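Local atomic coordinates of glycine betaine, L-proline ABC transporter, glycine/betaine/L-proline-binding protein (ProX) (Borrelia burgdorferi, PDB entry 3TMG), a protein that probably serves as the substrate-binding protein of an ABC transporter, holding glycine betaine in its cleft for uptake across the cell membrane. Residues Gly67-Trp72 with Gly92-Gly97; Ile55-Leu60 with Thr75-Tyr80. All blocks are in the same frame, centred on the assembly; numbering follows the deposited sequence.

Contact 1. Residues Gly67-Trp72 with Gly92-Gly97; sequences GTVSSW and GANYEG. With BET (trimethyl glycine), chain E.
The side-chain nitrogen of N94 has two acceptors: the backbone carbonyl of V69 across the contact and T211 OG1 on strand 207-214. In the bond to V69, ND2 stands 3.2 Å from V69 O. It comes in from above the carbonyl plane, 43° out of it, with a C=O...N angle of 106°. The amide of N94 is itself tilted relative to this partner, so the bond is a bent one. With chi1 at 60°, N94 CG sits between its own backbone N and carbonyl carbon, and from there the amide reaches across to V69, the two side chains crossing at about a right angle. ND2 also packs against the V69 branch point, 3.6 Å from V69 CB, while the V69 side chain also packs on A31, T32 and L35 of helix 26-41.

Both segments turn a corner here. Around V69, T68 OG1 accepts from S70 N at 3.0 Å, an ST turn; in 92-97, N94 and Y95 together face V209 as a classic beta bulge.

Past the corner, W72 lays one face of its indole against the bound trimethyl glycine. The ligand CA lies 3.6 Å above the ring plane. The carboxylate oxygen OXT is 3.3 Å from W72 CG, and methyl C2 lies over the same face. W72 NE1 is hydrogen-bonded to E28 OE2, and W182 meets the ring almost perpendicularly, consistent with the tryptophan cage by which this family holds a quaternary ammonium.

The amide of N94 thus supplies a buried carbonyl at the corner with a donor, and its second bond ties that corner, three residues before the pocket tryptophan W72, to strand 207-214.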
loop_
_atom_site.group_PDB
_atom_site.type_symbol
_atom_site.label_atom_id
_atom_site.label_comp_id
_atom_site.label_asym_id
_atom_site.label_seq_id
_atom_site.Cartn_x
_atom_site.Cartn_y
_atom_site.Cartn_z
ATOM N N GLY A 67 -11.021 -11.375 2.412
ATOM C CA GLY A 67 -10.355 -10.291 3.133
ATOM C C GLY A 67 -9.364 -9.520 2.281
ATOM O O GLY A 67 -9.028 -9.948 1.168
ATOM N N THR A 68 -8.955 -8.347 2.773
ATOM C CA THR A 68 -7.824 -7.613 2.212
ATOM C C THR A 68 -7.022 -7.063 3.381
ATOM O O THR A 68 -7.628 -6.669 4.410
ATOM C CB THR A 68 -8.262 -6.479 1.251
ATOM O OG1 THR A 68 -7.138 -5.687 0.907
ATOM C CG2 THR A 68 -9.311 -5.528 1.904
ATOM N N VAL A 69 -5.697 -7.012 3.239
ATOM C CA VAL A 69 -4.856 -6.336 4.236
ATOM C C VAL A 69 -4.298 -5.025 3.628
ATOM O O VAL A 69 -3.262 -4.503 4.072
ATOM C CB VAL A 69 -3.738 -7.256 4.802
ATOM C CG1 VAL A 69 -4.402 -8.354 5.618
ATOM C CG2 VAL A 69 -2.846 -7.879 3.702
ATOM N N SER A 70 -5.012 -4.500 2.616
ATOM C CA SER A 70 -4.483 -3.388 1.800
ATOM C C SER A 70 -5.266 -2.071 1.888
ATOM O O SER A 70 -5.066 -1.213 1.042
ATOM C CB SER A 70 -4.426 -3.790 0.321
ATOM O OG SER A 70 -3.504 -4.861 0.133
ATOM N N SER A 71 -6.115 -1.888 2.905
ATOM C CA SER A 71 -6.960 -0.677 2.947
ATOM C C SER A 71 -6.255 0.529 3.564
ATOM O O SER A 71 -5.872 0.485 4.744
ATOM C CB SER A 71 -8.280 -0.973 3.687
ATOM O OG SER A 71 -9.100 0.183 3.859
ATOM N N TRP A 72 -6.086 1.596 2.781
ATOM C CA TRP A 72 -5.352 2.800 3.274
ATOM C C TRP A 72 -6.355 3.812 3.693
ATOM O O TRP A 72 -7.018 4.438 2.850
ATOM C CB TRP A 72 -4.431 3.376 2.201
ATOM C CG TRP A 72 -3.099 2.673 2.168
ATOM C CD1 TRP A 72 -2.842 1.312 1.944
ATOM C CD2 TRP A 72 -1.790 3.309 2.261
ATOM N NE1 TRP A 72 -1.474 1.073 1.987
ATOM C CE2 TRP A 72 -0.801 2.246 2.181
ATOM C CE3 TRP A 72 -1.357 4.644 2.428
ATOM C CZ2 TRP A 72 0.561 2.514 2.230
ATOM C CZ3 TRP A 72 0.013 4.892 2.494
ATOM C CH2 TRP A 72 0.946 3.842 2.393
ATOM N N GLY A 92 -9.564 -3.151 12.085
ATOM C CA GLY A 92 -8.533 -2.298 12.687
ATOM C C GLY A 92 -7.282 -2.263 11.840
ATOM O O GLY A 92 -7.313 -2.744 10.710
ATOM N N ALA A 93 -6.177 -1.726 12.386
ATOM C CA ALA A 93 -4.964 -1.466 11.597
ATOM C C ALA A 93 -4.092 -2.695 11.642
ATOM O O ALA A 93 -3.953 -3.307 12.709
ATOM C CB ALA A 93 -4.180 -0.267 12.173
ATOM N N ASN A 94 -3.485 -3.040 10.503
ATOM C CA ASN A 94 -2.380 -4.027 10.518
ATOM C C ASN A 94 -0.997 -3.357 10.485
ATOM O O ASN A 94 0.035 -4.029 10.632
ATOM C CB ASN A 94 -2.518 -5.030 9.362
ATOM C CG ASN A 94 -2.492 -4.372 7.997
ATOM O OD1 ASN A 94 -1.518 -3.709 7.631
ATOM N ND2 ASN A 94 -3.550 -4.588 7.224
ATOM N N TYR A 95 -0.994 -2.041 10.234
ATOM C CA TYR A 95 0.228 -1.263 10.134
ATOM C C TYR A 95 -0.149 0.187 10.478
ATOM O O TYR A 95 -1.152 0.709 9.950
ATOM C CB TYR A 95 0.859 -1.318 8.687
ATOM C CG TYR A 95 2.057 -0.351 8.570
ATOM C CD1 TYR A 95 1.862 1.005 8.222
ATOM C CD2 TYR A 95 3.377 -0.792 8.881
ATOM C CE1 TYR A 95 2.931 1.906 8.176
ATOM C CE2 TYR A 95 4.454 0.109 8.834
ATOM C CZ TYR A 95 4.212 1.440 8.504
ATOM O OH TYR A 95 5.255 2.321 8.426
ATOM N N GLU A 96 0.642 0.851 11.326
ATOM C CA GLU A 96 0.389 2.266 11.661
ATOM C C GLU A 96 1.600 3.126 11.328
ATOM O O GLU A 96 2.731 2.710 11.566
ATOM C CB GLU A 96 0.003 2.454 13.151
ATOM C CG GLU A 96 -1.292 1.691 13.482
ATOM C CD GLU A 96 -1.835 1.940 14.875
ATOM O OE1 GLU A 96 -1.426 2.912 15.522
ATOM O OE2 GLU A 96 -2.731 1.177 15.301
ATOM N N GLY A 97 1.333 4.320 10.765
ATOM C CA GLY A 97 2.355 5.292 10.459
ATOM C C GLY A 97 2.503 5.631 8.988
ATOM O O GLY A 97 3.569 6.134 8.577
HETATM N N BET E . -0.476 3.078 -1.848
HETATM C CA BET E . -1.817 2.637 -1.427
HETATM C C BET E . -2.790 3.801 -1.664
HETATM O O BET E . -3.247 4.141 -2.788
HETATM O OXT BET E . -3.077 4.429 -0.666
HETATM C C1 BET E . 0.552 2.075 -1.521
HETATM C C2 BET E . -0.107 4.313 -1.168
HETATM C C3 BET E . -0.478 3.326 -3.304
#

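Contact 2. Residues Ile55-Leu60 with Thr75-Tyr80; sequences IMYQYL and TADKFY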
loop_
_atom_site.group_PDB
_atom_site.type_symbol
_atom_site.label_atom_id
_atom_site.label_comp_id
_atom_site.label_asym_id
_atom_site.label_seq_id
_atom_site.Cartn_x
_atom_site.Cartn_y
_atom_site.Cartn_z
ATOM N N ILE A 55 -11.893 -2.888 -7.814
ATOM C CA ILE A 55 -12.366 -4.287 -7.842
ATOM C C ILE A 55 -12.135 -4.994 -6.506
ATOM O O ILE A 55 -12.992 -5.766 -6.039
ATOM C CB ILE A 55 -11.716 -5.061 -9.017
ATOM C CG1 ILE A 55 -12.390 -4.618 -10.316
ATOM C CG2 ILE A 55 -11.811 -6.567 -8.813
ATOM C CD1 ILE A 55 -13.914 -4.770 -10.332
ATOM N N MET A 56 -10.990 -4.705 -5.878
ATOM C CA MET A 56 -10.719 -5.233 -4.553
ATOM C C MET A 56 -11.831 -4.881 -3.565
ATOM O O MET A 56 -12.340 -5.764 -2.883
ATOM C CB MET A 56 -9.382 -4.710 -4.006
ATOM C CG MET A 56 -9.042 -5.274 -2.616
ATOM S SD MET A 56 -7.458 -4.568 -2.046
ATOM C CE MET A 56 -7.939 -2.844 -1.735
ATOM N N TYR A 57 -12.204 -3.599 -3.484
ATOM C CA TYR A 57 -13.298 -3.162 -2.625
ATOM C C TYR A 57 -14.672 -3.750 -3.039
ATOM O O TYR A 57 -15.449 -4.228 -2.192
ATOM C CB TYR A 57 -13.369 -1.620 -2.567
ATOM C CG TYR A 57 -12.431 -1.030 -1.574
ATOM C CD1 TYR A 57 -12.770 -0.978 -0.214
ATOM C CD2 TYR A 57 -11.191 -0.521 -1.965
ATOM C CE1 TYR A 57 -11.908 -0.425 0.712
ATOM C CE2 TYR A 57 -10.316 0.025 -1.034
ATOM C CZ TYR A 57 -10.690 0.051 0.308
ATOM O OH TYR A 57 -9.839 0.590 1.238
ATOM N N GLN A 58 -14.946 -3.767 -4.335
ATOM C CA GLN A 58 -16.186 -4.400 -4.857
ATOM C C GLN A 58 -16.338 -5.860 -4.406
ATOM O O GLN A 58 -17.411 -6.309 -3.928
ATOM C CB GLN A 58 -16.169 -4.390 -6.391
ATOM C CG GLN A 58 -16.413 -3.044 -7.043
ATOM C CD GLN A 58 -17.135 -3.171 -8.380
ATOM O OE1 GLN A 58 -17.068 -4.209 -9.060
ATOM N NE2 GLN A 58 -17.872 -2.116 -8.748
ATOM N N TYR A 59 -15.267 -6.621 -4.585
ATOM C CA TYR A 59 -15.271 -8.059 -4.309
ATOM C C TYR A 59 -15.385 -8.406 -2.845
ATOM O O TYR A 59 -16.028 -9.384 -2.482
ATOM C CB TYR A 59 -14.010 -8.682 -4.852
ATOM C CG TYR A 59 -14.144 -9.051 -6.277
ATOM C CD1 TYR A 59 -15.265 -8.664 -7.013
ATOM C CD2 TYR A 59 -13.156 -9.791 -6.901
ATOM C CE1 TYR A 59 -15.401 -9.026 -8.331
ATOM C CE2 TYR A 59 -13.294 -10.158 -8.227
ATOM C CZ TYR A 59 -14.404 -9.767 -8.923
ATOM O OH TYR A 59 -14.502 -10.132 -10.221
ATOM N N LEU A 60 -14.758 -7.578 -2.032
ATOM C CA LEU A 60 -14.875 -7.648 -0.604
ATOM C C LEU A 60 -16.345 -7.483 -0.216
ATOM O O LEU A 60 -16.871 -8.290 0.568
ATOM C CB LEU A 60 -14.014 -6.561 0.022
ATOM C CG LEU A 60 -14.054 -6.450 1.557
ATOM C CD1 LEU A 60 -13.462 -7.690 2.209
ATOM C CD2 LEU A 60 -13.341 -5.171 2.007
ATOM N N THR A 75 -7.815 8.465 4.551
ATOM C CA THR A 75 -7.742 9.449 3.468
ATOM C C THR A 75 -7.589 8.861 2.061
ATOM O O THR A 75 -8.401 9.192 1.161
ATOM C CB THR A 75 -6.663 10.529 3.690
ATOM O OG1 THR A 75 -6.948 11.196 4.920
ATOM C CG2 THR A 75 -6.691 11.577 2.498
ATOM N N ALA A 76 -6.608 7.977 1.896
ATOM C CA ALA A 76 -6.281 7.488 0.554
ATOM C C ALA A 76 -7.482 6.811 -0.068
ATOM O O ALA A 76 -7.818 7.090 -1.227
ATOM C CB ALA A 76 -5.076 6.555 0.579
ATOM N N ASP A 77 -8.143 5.922 0.681
ATOM C CA ASP A 77 -9.214 5.118 0.093
ATOM C C ASP A 77 -10.630 5.605 0.358
ATOM O O ASP A 77 -11.571 4.851 0.136
ATOM C CB ASP A 77 -9.117 3.633 0.507
ATOM C CG ASP A 77 -7.885 2.942 -0.043
ATOM O OD1 ASP A 77 -7.057 3.572 -0.782
ATOM O OD2 ASP A 77 -7.726 1.757 0.319
ATOM N N LYS A 78 -10.778 6.847 0.792
ATOM C CA LYS A 78 -12.083 7.402 1.163
ATOM C C LYS A 78 -13.133 7.139 0.084
ATOM O O LYS A 78 -14.217 6.667 0.386
ATOM C CB LYS A 78 -11.973 8.913 1.436
ATOM N N PHE A 79 -12.762 7.402 -1.172
ATOM C CA PHE A 79 -13.697 7.310 -2.297
ATOM C C PHE A 79 -14.348 5.923 -2.322
ATOM O O PHE A 79 -15.570 5.826 -2.504
ATOM C CB PHE A 79 -12.965 7.665 -3.604
ATOM C CG PHE A 79 -13.773 7.442 -4.854
ATOM C CD1 PHE A 79 -14.672 8.420 -5.297
ATOM C CD2 PHE A 79 -13.613 6.275 -5.597
ATOM C CE1 PHE A 79 -15.434 8.213 -6.464
ATOM C CE2 PHE A 79 -14.338 6.064 -6.759
ATOM C CZ PHE A 79 -15.262 7.037 -7.192
ATOM N N TYR A 80 -13.563 4.856 -2.101
ATOM C CA TYR A 80 -14.116 3.487 -2.094
ATOM C C TYR A 80 -14.772 3.045 -0.784
ATOM O O TYR A 80 -15.808 2.386 -0.778
ATOM C CB TYR A 80 -13.021 2.474 -2.459
ATOM C CG TYR A 80 -12.375 2.764 -3.790
ATOM C CD1 TYR A 80 -13.069 2.560 -5.012
ATOM C CD2 TYR A 80 -11.076 3.296 -3.845
ATOM C CE1 TYR A 80 -12.455 2.850 -6.220
ATOM C CE2 TYR A 80 -10.461 3.581 -5.056
ATOM C CZ TYR A 80 -11.146 3.325 -6.238
ATOM O OH TYR A 80 -10.517 3.609 -7.445
#
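At the N-terminal end of helix 78-84, D77 occupies the N-cap position and turns its carboxylate to Y57 of helix 53-61 instead of making a capping bond. The hydroxyl of Y57 donates to D77, with OH only 2.6 Å from OD2. It takes the anti lone pair of that oxygen, the one facing away from OD1, and the carboxylate stands nearly upright to the phenol, their planes 87° apart. OD2 lies at the edge of the Y57 ring, in its plane, and D77 CB closes in on the same hydroxyl, 3.2 Å from Y57 OH. D77 OD2 also receives W72 N, so two donors grip one buried oxygen; S71 OG is a further partner of Y57 OH. Two bonds on OD2 would probably hold the carboxylate in place and help keep it ionised.

Nearly one helical turn on, Y80 comes over the face of the same phenol. Its CB sits 3.5 Å above the Y57 ring plane, displaced toward the rim nearest CD2, a CH-pi contact. From CB, a chi1 of -57° carries the Y80 ring off to one side. The two rings end up almost parallel, at 10°, but slid so far apart that they barely overlap, with centroids 5.7 Å apart. The far end of Y80 leaves the contact altogether, its OH bonded to G133 O.

A type I turn from T75 to K78 leads into the helix and includes A76, which touches the bound trimethyl glycine. Y57 reaches past L212 of strand 207-214 to this turn, joining helix 53-61 to the start of helix 78-84; M56 and D77 in turn touch strand 67-73, which links the two in sequence.

From the N terminus, the chain runs through helix 53-61, strand 67-73, the turn and start of helix 78-84, and then strand 88-105. Contact 2 closes the 14-residue excursion that carries strand 67-73, and contact 1 closes the 19-residue one that carries helix 78-84. Their segments alternate, so the two loops cross. They also touch directly: W72 O lies 2.9 Å from D77 N, a probable hydrogen bond, while T68 OG1 packs on M56 SD. Together they tie two successive helices to the antiparallel sheet, with W72 and A76 at the ligand pocket.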